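Local coordinates for protein CD8 alpha antigen (Sus scrofa, PDB 5EDX) that forms a homodimeric T-cell co-receptor that probably binds MHC class I molecules through its paired immunoglobulin V-type domains, at residues E8-S13 against M108-P113; E16-R21 against H82-E87; S34-K39 against Y91-F96. All blocks are in the same frame, centred on the assembly; numbering follows the deposited sequence. Where two conformers were deposited one is given.

Contact 1 (E8-S13 against M108-P113)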
loop_
_atom_site.group_PDB
_atom_site.type_symbol
_atom_site.label_atom_id
_atom_site.label_comp_id
_atom_site.label_asym_id
_atom_site.label_seq_id
_atom_site.Cartn_x
_atom_site.Cartn_y
_atom_site.Cartn_z
ATOM N N GLU A 8 12.152 -8.581 -10.794
ATOM C CA GLU A 8 11.740 -7.322 -10.182
ATOM C C GLU A 8 12.071 -6.096 -11.024
ATOM O O GLU A 8 11.603 -4.998 -10.726
ATOM C CB GLU A 8 12.364 -7.169 -8.788
ATOM C CG GLU A 8 13.890 -7.087 -8.789
ATOM C CD GLU A 8 14.460 -6.424 -7.538
ATOM O OE1 GLU A 8 15.449 -5.670 -7.665
ATOM O OE2 GLU A 8 13.917 -6.647 -6.434
ATOM N N MET A 9 12.882 -6.274 -12.064
ATOM C CA MET A 9 13.254 -5.141 -12.910
ATOM C C MET A 9 12.944 -5.429 -14.381
ATOM O O MET A 9 13.530 -6.328 -14.986
ATOM C CB MET A 9 14.730 -4.777 -12.717
ATOM C CG MET A 9 15.051 -3.326 -13.054
ATOM S SD MET A 9 15.214 -2.252 -11.609
ATOM C CE MET A 9 14.238 -3.132 -10.385
ATOM N N VAL A 10 12.014 -4.663 -14.943
ATOM C CA VAL A 10 11.534 -4.906 -16.294
ATOM C C VAL A 10 11.696 -3.663 -17.164
ATOM O O VAL A 10 11.380 -2.551 -16.737
ATOM C CB VAL A 10 10.042 -5.323 -16.277
ATOM C CG1 VAL A 10 9.520 -5.509 -17.690
ATOM C CG2 VAL A 10 9.850 -6.596 -15.446
ATOM N N GLN A 11 12.207 -3.854 -18.378
ATOM C CA GLN A 11 12.249 -2.785 -19.369
ATOM C C GLN A 11 11.260 -3.091 -20.479
ATOM O O GLN A 11 11.234 -4.204 -21.007
ATOM C CB GLN A 11 13.647 -2.637 -19.967
ATOM C CG GLN A 11 14.712 -2.153 -19.005
ATOM C CD GLN A 11 16.021 -1.851 -19.710
ATOM O OE1 GLN A 11 16.062 -1.060 -20.656
ATOM N NE2 GLN A 11 17.100 -2.482 -19.255
ATOM N N ALA A 12 10.444 -2.106 -20.834
ATOM C CA ALA A 12 9.436 -2.295 -21.870
ATOM C C ALA A 12 9.387 -1.084 -22.779
ATOM O O ALA A 12 9.511 0.044 -22.316
ATOM C CB ALA A 12 8.074 -2.526 -21.241
ATOM N N SER A 13 9.193 -1.313 -24.073
ATOM C CA SER A 13 9.047 -0.206 -25.012
ATOM C C SER A 13 7.567 0.076 -25.228
ATOM O O SER A 13 6.717 -0.758 -24.897
ATOM C CB SER A 13 9.753 -0.515 -26.335
ATOM O OG SER A 13 9.277 -1.724 -26.895
ATOM N N MET A 108 7.792 -4.650 -8.471
ATOM C CA MET A 108 8.263 -4.978 -9.806
ATOM C C MET A 108 8.262 -3.660 -10.571
ATOM O O MET A 108 7.206 -3.083 -10.818
ATOM C CB MET A 108 7.344 -6.007 -10.462
ATOM C CG MET A 108 7.543 -7.434 -9.921
ATOM S SD MET A 108 6.106 -8.525 -10.044
ATOM C CE MET A 108 5.073 -7.857 -8.750
ATOM N N SER A 109 9.446 -3.165 -10.910
ATOM C CA SER A 109 9.542 -1.897 -11.617
ATOM C C SER A 109 9.450 -2.139 -13.113
ATOM O O SER A 109 10.047 -3.076 -13.643
ATOM C CB SER A 109 10.840 -1.160 -11.267
ATOM O OG SER A 109 11.968 -1.855 -11.759
ATOM N N VAL A 110 8.673 -1.305 -13.790
ATOM C CA VAL A 110 8.556 -1.391 -15.233
ATOM C C VAL A 110 8.792 0.002 -15.808
ATOM O O VAL A 110 8.032 0.926 -15.530
ATOM C CB VAL A 110 7.171 -1.901 -15.660
ATOM C CG1 VAL A 110 7.177 -2.235 -17.135
ATOM C CG2 VAL A 110 6.778 -3.130 -14.832
ATOM N N PHE A 111 9.861 0.149 -16.586
ATOM C CA PHE A 111 10.236 1.453 -17.135
ATOM C C PHE A 111 10.666 1.338 -18.596
ATOM O O PHE A 111 11.139 0.289 -19.033
ATOM C CB PHE A 111 11.375 2.082 -16.314
ATOM C CG PHE A 111 10.929 2.665 -14.999
ATOM C CD1 PHE A 111 10.497 3.977 -14.922
ATOM C CD2 PHE A 111 10.923 1.894 -13.845
ATOM C CE1 PHE A 111 10.077 4.522 -13.721
ATOM C CE2 PHE A 111 10.504 2.430 -12.641
ATOM C CZ PHE A 111 10.081 3.745 -12.576
ATOM N N LEU A 112 10.470 2.420 -19.342
ATOM C CA LEU A 112 10.996 2.557 -20.693
ATOM C C LEU A 112 12.523 2.518 -20.653
ATOM O O LEU A 112 13.137 2.878 -19.643
ATOM C CB LEU A 112 10.550 3.902 -21.271
ATOM C CG LEU A 112 9.453 4.103 -22.327
ATOM C CD1 LEU A 112 8.478 2.951 -22.444
ATOM C CD2 LEU A 112 8.716 5.430 -22.086
ATOM N N PRO A 113 13.148 2.073 -21.750
ATOM C CA PRO A 113 14.605 2.191 -21.855
ATOM C C PRO A 113 14.991 3.664 -21.854
ATOM O O PRO A 113 14.258 4.480 -22.411
ATOM C CB PRO A 113 14.907 1.564 -23.220
ATOM C CG PRO A 113 13.749 0.659 -23.493
ATOM C CD PRO A 113 12.563 1.358 -22.897
HETATM O O HOH W 1 12.710 -1.354 -14.364
#
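Gln11 brings one corner of its amide, OE1, up to the ring of Pro113, 3.8 Å from Pro113 CB; CG stands anti to the carbonyl carbon (chi1 -67°) and the chain then runs extended, carrying the amide across to the proline. The other flat group, the Phe111 ring, turns an edge to Ser109 CB and to a water lying in its plane. That water donates to Val10 O (3.0 Å) and, in one of the two conformers of Ser109, also bonds its OG. Met9, Ser109, Gln11 and Phe111 share this outer face of the sheet.

Beneath them the backbones run parallel and are laced by hydrogen bonds that go alternately each way. Ser109 N donates to Glu8 O at 2.8 Å, and Val10 N to Ser109 O. Phe111 N then donates to Val10 O, and Ala12 N reaches Phe111 O at 3.1 Å.

This is the A'–G pairing of a V-set domain: the N-terminal strand crosses from the sheet holding strand 3-5 to the other one, where strand 9-11 forms an edge alongside strand 101-111.

On the inner face Val10 and Val110 run alongside each other, their CG1 methyls 4.1 Å apart; Ala12 CB joins them, and Val18 of strand 18-24 packs on Val10 and Ala12. Past the paired strands Ala12 O is buried without a conventional hydrogen-bond donor, though Leu112 CA approaches it at 3.3 Å, with the C-H pointing almost straight at the oxygen.

Contact 2 (E16-R21 against H82-E87)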
loop_
_atom_site.group_PDB
_atom_site.type_symbol
_atom_site.label_atom_id
_atom_site.label_comp_id
_atom_site.label_asym_id
_atom_site.label_seq_id
_atom_site.Cartn_x
_atom_site.Cartn_y
_atom_site.Cartn_z
ATOM N N GLU A 16 4.420 -2.508 -26.099
ATOM C CA GLU A 16 4.783 -3.883 -25.765
ATOM C C GLU A 16 3.828 -4.478 -24.734
ATOM O O GLU A 16 3.202 -3.755 -23.963
ATOM C CB GLU A 16 6.216 -3.933 -25.228
ATOM C CG GLU A 16 6.663 -5.315 -24.774
ATOM C CD GLU A 16 8.077 -5.324 -24.222
ATOM O OE1 GLU A 16 8.821 -4.348 -24.473
ATOM O OE2 GLU A 16 8.440 -6.312 -23.543
ATOM N N THR A 17 3.716 -5.800 -24.729
ATOM C CA THR A 17 2.922 -6.496 -23.723
ATOM C C THR A 17 3.839 -6.942 -22.591
ATOM O O THR A 17 4.839 -7.628 -22.831
ATOM C CB THR A 17 2.214 -7.717 -24.333
ATOM O OG1 THR A 17 1.401 -7.289 -25.434
ATOM C CG2 THR A 17 1.344 -8.424 -23.293
ATOM N N VAL A 18 3.509 -6.536 -21.365
ATOM C CA VAL A 18 4.283 -6.908 -20.183
ATOM C C VAL A 18 3.425 -7.768 -19.261
ATOM O O VAL A 18 2.285 -7.417 -18.969
ATOM C CB VAL A 18 4.762 -5.651 -19.418
ATOM C CG1 VAL A 18 5.479 -6.030 -18.135
ATOM C CG2 VAL A 18 5.669 -4.810 -20.300
ATOM N N LYS A 19 3.967 -8.895 -18.810
ATOM C CA LYS A 19 3.225 -9.783 -17.917
ATOM C C LYS A 19 3.984 -9.973 -16.607
ATOM O O LYS A 19 5.141 -10.403 -16.605
ATOM C CB LYS A 19 2.968 -11.132 -18.595
ATOM C CG LYS A 19 2.199 -12.133 -17.736
ATOM C CD LYS A 19 1.664 -13.257 -18.612
ATOM C CE LYS A 19 0.782 -14.206 -17.825
ATOM N NZ LYS A 19 0.114 -15.181 -18.735
ATOM N N LEU A 20 3.331 -9.633 -15.498
ATOM C CA LEU A 20 3.935 -9.726 -14.175
ATOM C C LEU A 20 3.280 -10.841 -13.371
ATOM O O LEU A 20 2.105 -11.132 -13.570
ATOM C CB LEU A 20 3.747 -8.409 -13.425
ATOM C CG LEU A 20 4.198 -7.137 -14.144
ATOM C CD1 LEU A 20 3.894 -5.920 -13.264
ATOM C CD2 LEU A 20 5.678 -7.200 -14.505
ATOM N N ARG A 21 4.031 -11.451 -12.459
ATOM C CA ARG A 21 3.502 -12.548 -11.652
ATOM C C ARG A 21 3.839 -12.381 -10.174
ATOM O O ARG A 21 4.972 -12.035 -9.822
ATOM C CB ARG A 21 4.066 -13.883 -12.150
ATOM C CG ARG A 21 3.445 -15.113 -11.483
ATOM C CD ARG A 21 4.163 -16.390 -11.913
ATOM N NE ARG A 21 5.533 -16.410 -11.417
ATOM C CZ ARG A 21 6.612 -16.236 -12.172
ATOM N NH1 ARG A 21 7.817 -16.261 -11.616
ATOM N NH2 ARG A 21 6.489 -16.047 -13.481
ATOM N N HIS A 82 -1.123 -4.635 -21.493
ATOM C CA HIS A 82 -1.309 -5.135 -22.856
ATOM C C HIS A 82 -0.608 -4.352 -23.950
ATOM O O HIS A 82 -0.169 -4.928 -24.950
ATOM C CB HIS A 82 -2.800 -5.231 -23.174
ATOM C CG HIS A 82 -3.474 -6.391 -22.515
ATOM N ND1 HIS A 82 -4.186 -6.271 -21.344
ATOM C CD2 HIS A 82 -3.523 -7.700 -22.856
ATOM C CE1 HIS A 82 -4.658 -7.458 -20.994
ATOM N NE2 HIS A 82 -4.266 -8.341 -21.895
ATOM N N ARG A 83 -0.525 -3.040 -23.770
ATOM C CA ARG A 83 -0.027 -2.156 -24.807
ATOM C C ARG A 83 0.655 -1.005 -24.088
ATOM O O ARG A 83 0.085 0.075 -23.926
ATOM C CB ARG A 83 -1.204 -1.651 -25.653
ATOM C CG ARG A 83 -0.911 -1.494 -27.135
ATOM C CD ARG A 83 -2.200 -1.273 -27.927
ATOM N NE ARG A 83 -2.680 -2.493 -28.570
ATOM C CZ ARG A 83 -3.851 -2.600 -29.193
ATOM N NH1 ARG A 83 -4.676 -1.561 -29.247
ATOM N NH2 ARG A 83 -4.204 -3.746 -29.758
ATOM N N PHE A 84 1.884 -1.258 -23.653
ATOM C CA PHE A 84 2.555 -0.435 -22.650
ATOM C C PHE A 84 2.525 1.053 -22.986
ATOM O O PHE A 84 2.995 1.477 -24.046
ATOM C CB PHE A 84 3.991 -0.936 -22.444
ATOM C CG PHE A 84 4.693 -0.320 -21.264
ATOM C CD1 PHE A 84 4.310 -0.638 -19.972
ATOM C CD2 PHE A 84 5.755 0.551 -21.447
ATOM C CE1 PHE A 84 4.954 -0.083 -18.888
ATOM C CE2 PHE A 84 6.409 1.109 -20.358
ATOM C CZ PHE A 84 6.005 0.797 -19.080
ATOM N N ARG A 85 1.958 1.838 -22.079
ATOM C CA ARG A 85 1.874 3.282 -22.253
ATOM C C ARG A 85 2.982 3.977 -21.465
ATOM O O ARG A 85 3.519 3.426 -20.498
ATOM C CB ARG A 85 0.494 3.776 -21.808
ATOM C CG ARG A 85 -0.661 3.144 -22.592
ATOM C CD ARG A 85 -2.018 3.328 -21.899
ATOM N NE ARG A 85 -2.093 2.606 -20.631
ATOM C CZ ARG A 85 -3.166 2.567 -19.846
ATOM N NH1 ARG A 85 -4.278 3.202 -20.193
ATOM N NH2 ARG A 85 -3.131 1.894 -18.707
ATOM N N GLU A 86 3.332 5.189 -21.876
ATOM C CA GLU A 86 4.367 5.943 -21.181
ATOM C C GLU A 86 3.992 6.101 -19.710
ATOM O O GLU A 86 4.838 5.993 -18.818
ATOM C CB GLU A 86 4.541 7.310 -21.841
ATOM C CG GLU A 86 5.678 8.123 -21.259
ATOM C CD GLU A 86 6.051 9.297 -22.136
ATOM O OE1 GLU A 86 5.329 9.553 -23.123
ATOM O OE2 GLU A 86 7.064 9.962 -21.842
ATOM N N GLU A 87 2.707 6.332 -19.466
ATOM C CA GLU A 87 2.201 6.514 -18.117
ATOM C C GLU A 87 2.016 5.190 -17.353
ATOM O O GLU A 87 1.647 5.204 -16.183
ATOM C CB GLU A 87 0.893 7.313 -18.137
ATOM C CG GLU A 87 -0.265 6.636 -18.863
ATOM C CD GLU A 87 -0.306 6.951 -20.351
ATOM O OE1 GLU A 87 0.717 7.408 -20.912
ATOM O OE2 GLU A 87 -1.372 6.735 -20.964
#
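Two hydrogen bonds tie Glu16 and Thr17 to the chain at His82 and Phe84, and each uses a backbone carbonyl as acceptor. Phe84 N donates to Glu16 O at 2.8 Å. One residue further along the first segment the roles change sides: the hydroxyl of Thr17 gives its proton to the carbonyl of His82, with OG1 2.9 Å from His82 O and tilted out of that carbonyl's plane. The threonine torsion explains this reach. OG1 lies anti to the carbonyl carbon (chi1 -57°), which aims it across the gap, while the CG2 methyl takes the place anti to the backbone N. The polar end of Glu16 plays no part here; Glu16 OE1 turns instead to Ser13 N, from which it accepts a hydrogen bond.

The apolar side of the contact belongs to Phe84. Its CB sits against the carbonyl that its own backbone N bonds to, 3.3 Å from Glu16 O, and with CG anti to the backbone N (chi1 -170°) the ring swings away from Glu16 and into the domain. There Val18 CG2 comes obliquely to the ring, 4.4 Å from Phe84 CD1, a loose touch. Val110 of strand 101-111 and Leu112 just beyond it pack against the same ring.

Strand 18-24 goes on to pair with strand 76-81, through backbone bonds between Val18 and Leu81 and between Leu20 and Leu79, so this contact carries the B–E pairing past its last rungs. It joins the A'–B turn to the E–F loop, with its short 3-10 turn, at one end of the V-set β-sandwich.

Contact 3 (S34-K39 against Y91-F96)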
loop_
_atom_site.group_PDB
_atom_site.type_symbol
_atom_site.label_atom_id
_atom_site.label_comp_id
_atom_site.label_asym_id
_atom_site.label_seq_id
_atom_site.Cartn_x
_atom_site.Cartn_y
_atom_site.Cartn_z
ATOM N N SER A 34 -4.447 -8.486 -4.245
ATOM C CA SER A 34 -4.779 -7.238 -4.913
ATOM C C SER A 34 -3.542 -6.694 -5.604
ATOM O O SER A 34 -2.468 -6.660 -5.015
ATOM C CB SER A 34 -5.289 -6.211 -3.905
ATOM O OG SER A 34 -6.515 -6.629 -3.342
ATOM N N TRP A 35 -3.694 -6.280 -6.854
ATOM C CA TRP A 35 -2.614 -5.602 -7.559
ATOM C C TRP A 35 -2.674 -4.105 -7.270
ATOM O O TRP A 35 -3.727 -3.486 -7.401
ATOM C CB TRP A 35 -2.717 -5.848 -9.065
ATOM C CG TRP A 35 -2.195 -7.182 -9.500
ATOM C CD1 TRP A 35 -2.931 -8.283 -9.838
ATOM C CD2 TRP A 35 -0.822 -7.557 -9.635
ATOM N NE1 TRP A 35 -2.094 -9.323 -10.181
ATOM C CE2 TRP A 35 -0.794 -8.900 -10.069
ATOM C CE3 TRP A 35 0.391 -6.886 -9.439
ATOM C CZ2 TRP A 35 0.396 -9.579 -10.308
ATOM C CZ3 TRP A 35 1.570 -7.559 -9.679
ATOM C CH2 TRP A 35 1.567 -8.896 -10.105
ATOM N N LEU A 36 -1.535 -3.547 -6.875
ATOM C CA LEU A 36 -1.397 -2.126 -6.582
ATOM C C LEU A 36 -0.317 -1.532 -7.474
ATOM O O LEU A 36 0.533 -2.242 -8.001
ATOM C CB LEU A 36 -1.015 -1.914 -5.117
ATOM C CG LEU A 36 -1.931 -2.564 -4.079
ATOM C CD1 LEU A 36 -1.379 -2.329 -2.672
ATOM C CD2 LEU A 36 -3.354 -2.023 -4.204
ATOM N N TYR A 37 -0.360 -0.219 -7.630
ATOM C CA TYR A 37 0.593 0.489 -8.473
ATOM C C TYR A 37 1.038 1.760 -7.765
ATOM O O TYR A 37 0.241 2.407 -7.088
ATOM C CB TYR A 37 -0.072 0.827 -9.806
ATOM C CG TYR A 37 0.642 1.866 -10.646
ATOM C CD1 TYR A 37 1.769 1.539 -11.393
ATOM C CD2 TYR A 37 0.158 3.165 -10.720
ATOM C CE1 TYR A 37 2.416 2.509 -12.186
ATOM C CE2 TYR A 37 0.785 4.127 -11.498
ATOM C CZ TYR A 37 1.909 3.794 -12.230
ATOM O OH TYR A 37 2.520 4.765 -13.001
ATOM N N GLN A 38 2.313 2.106 -7.894
ATOM C CA GLN A 38 2.757 3.416 -7.427
ATOM C C GLN A 38 3.497 4.136 -8.541
ATOM O O GLN A 38 4.309 3.538 -9.241
ATOM C CB GLN A 38 3.634 3.317 -6.179
ATOM C CG GLN A 38 3.927 4.691 -5.570
ATOM C CD GLN A 38 4.857 4.637 -4.371
ATOM O OE1 GLN A 38 5.852 3.919 -4.381
ATOM N NE2 GLN A 38 4.545 5.421 -3.341
ATOM N N LYS A 39 3.203 5.423 -8.699
ATOM C CA LYS A 39 3.814 6.234 -9.748
ATOM C C LYS A 39 5.293 6.493 -9.491
ATOM O O LYS A 39 5.747 6.473 -8.348
ATOM C CB LYS A 39 3.081 7.575 -9.852
ATOM C CG LYS A 39 1.659 7.460 -10.370
ATOM C CD LYS A 39 0.927 8.797 -10.331
ATOM C CE LYS A 39 0.564 9.177 -8.902
ATOM N NZ LYS A 39 -0.348 10.347 -8.843
ATOM N N TYR A 91 5.782 1.282 -10.445
ATOM C CA TYR A 91 6.006 0.154 -9.550
ATOM C C TYR A 91 4.723 -0.627 -9.341
ATOM O O TYR A 91 3.701 -0.066 -8.953
ATOM C CB TYR A 91 6.514 0.674 -8.208
ATOM C CG TYR A 91 7.699 1.585 -8.370
ATOM C CD1 TYR A 91 8.948 1.068 -8.668
ATOM C CD2 TYR A 91 7.565 2.966 -8.247
ATOM C CE1 TYR A 91 10.042 1.898 -8.833
ATOM C CE2 TYR A 91 8.664 3.806 -8.408
ATOM C CZ TYR A 91 9.894 3.255 -8.701
ATOM O OH TYR A 91 10.998 4.065 -8.871
ATOM N N TYR A 92 4.777 -1.925 -9.612
ATOM C CA TYR A 92 3.613 -2.779 -9.447
ATOM C C TYR A 92 3.888 -3.783 -8.339
ATOM O O TYR A 92 5.008 -4.279 -8.209
ATOM C CB TYR A 92 3.292 -3.494 -10.762
ATOM C CG TYR A 92 2.885 -2.536 -11.863
ATOM C CD1 TYR A 92 3.841 -1.851 -12.611
ATOM C CD2 TYR A 92 1.547 -2.304 -12.138
ATOM C CE1 TYR A 92 3.463 -0.957 -13.611
ATOM C CE2 TYR A 92 1.159 -1.417 -13.143
ATOM C CZ TYR A 92 2.123 -0.753 -13.874
ATOM O OH TYR A 92 1.737 0.120 -14.864
ATOM N N PHE A 93 2.871 -4.079 -7.533
ATOM C CA PHE A 93 3.073 -4.987 -6.410
ATOM C C PHE A 93 1.757 -5.549 -5.907
ATOM O O PHE A 93 0.692 -5.010 -6.203
ATOM C CB PHE A 93 3.885 -4.318 -5.280
ATOM C CG PHE A 93 3.266 -3.058 -4.719
ATOM C CD1 PHE A 93 3.214 -1.888 -5.470
ATOM C CD2 PHE A 93 2.791 -3.031 -3.413
ATOM C CE1 PHE A 93 2.666 -0.725 -4.935
ATOM C CE2 PHE A 93 2.244 -1.870 -2.868
ATOM C CZ PHE A 93 2.184 -0.714 -3.634
ATOM N N CYS A 94 1.844 -6.652 -5.170
ATOM C CA CYS A 94 0.663 -7.369 -4.717
ATOM C C CYS A 94 0.465 -7.148 -3.233
ATOM O O CYS A 94 1.425 -6.916 -2.505
ATOM C CB CYS A 94 0.821 -8.863 -4.991
ATOM S SG CYS A 94 0.921 -9.246 -6.748
ATOM N N SER A 95 -0.763 -7.223 -2.793
ATOM C CA SER A 95 -1.098 -7.067 -1.394
ATOM C C SER A 95 -2.076 -8.152 -0.919
ATOM O O SER A 95 -3.005 -8.443 -1.585
ATOM C CB SER A 95 -1.734 -5.720 -1.203
ATOM O OG SER A 95 -1.744 -5.359 0.095
ATOM N N PHE A 96 -1.787 -8.743 0.228
ATOM C CA PHE A 96 -2.465 -9.950 0.745
ATOM C C PHE A 96 -2.770 -9.679 2.218
ATOM O O PHE A 96 -1.972 -9.104 2.920
ATOM C CB PHE A 96 -1.618 -11.229 0.522
ATOM C CG PHE A 96 -2.120 -12.434 1.216
ATOM C CD1 PHE A 96 -3.189 -13.160 0.690
ATOM C CD2 PHE A 96 -1.558 -12.857 2.385
ATOM C CE1 PHE A 96 -3.663 -14.273 1.337
ATOM C CE2 PHE A 96 -2.034 -13.952 3.042
ATOM C CZ PHE A 96 -3.096 -14.670 2.524
HETATM O O HOH W 2 -6.031 -8.571 -1.440
#
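Cys94 SG sits squarely over the six-membered ring of Trp35, 3.3 Å from its centroid and only 8° off its normal. The contact is a close sulfur-aromatic one, with CZ3 and CH2 of Trp35 the atoms nearest the sulfur. Next along this side of the sheet, Tyr37 and Tyr92 meet obliquely: Tyr37 CD1 stands over the face of the Tyr92 ring, 3.4 Å from Tyr92 CZ, with the two planes at 46°. Leu36 and Phe93 pack on the reverse side of the sheet. Phe93 CG lies between the backbone N and the carbonyl carbon (chi1 58°), which folds the ring over its neighbour so that Leu36 CB makes a CH-pi contact with its face, 3.9 Å from the centroid. Leu36 CD1 lies 3.7 Å from Phe93 CE2 and equally close to Ser95 CB.

Six backbone hydrogen bonds hold these side chains in register, in antiparallel pairs at Ser34–Ser95, Leu36–Phe93 and Gln38–Tyr91; the shortest, Leu36 N to Phe93 O, is 2.7 Å. A water bonds both Ser34 OG and Ser95 O at one end. These are strands C and F of the V-set domain, and Trp35 packed on the Cys22–Cys94 disulfide is the hallmark pin of the immunoglobulin core.

Farther out, Tyr92 OH bonds Asp88 O, forming a tyrosine corner, Tyr37 OH bonds Gln89 O, and Leu79 of the opposing sheet packs on Trp35 and Tyr92. The Leu36–Phe93 face turns to the second subunit, whose Phe104 meets Leu36: Gln38 NE2 bonds Ser44 O in its own chain, and the Gln38 amides of the two subunits bond each other, NE2 to OE1.

Contact 3 is the buried centre, rich in aromatic rings, holding the disulfide cysteine Cys94 and placed between the sandwich interior and the dimer interface. Contacts 1 and 2 lie nearer the surface, only partly buried, and neither is touched by the second subunit. Contacts 1 and 3 belong to one sheet, where strand 101-111 runs beside strand 90-98 and Met108 N probably bonds Tyr92 O; contact 1 is a parallel pairing, contact 3 an antiparallel one. Contact 2 joins the start of strand 18-24, in the opposite sheet, to the loop that crosses between the sheets, with two hydrogen bonds instead of a ladder. Met108 of contact 1 packs on Trp35 of contact 3, and Leu20 meets Tyr92 across the sandwich.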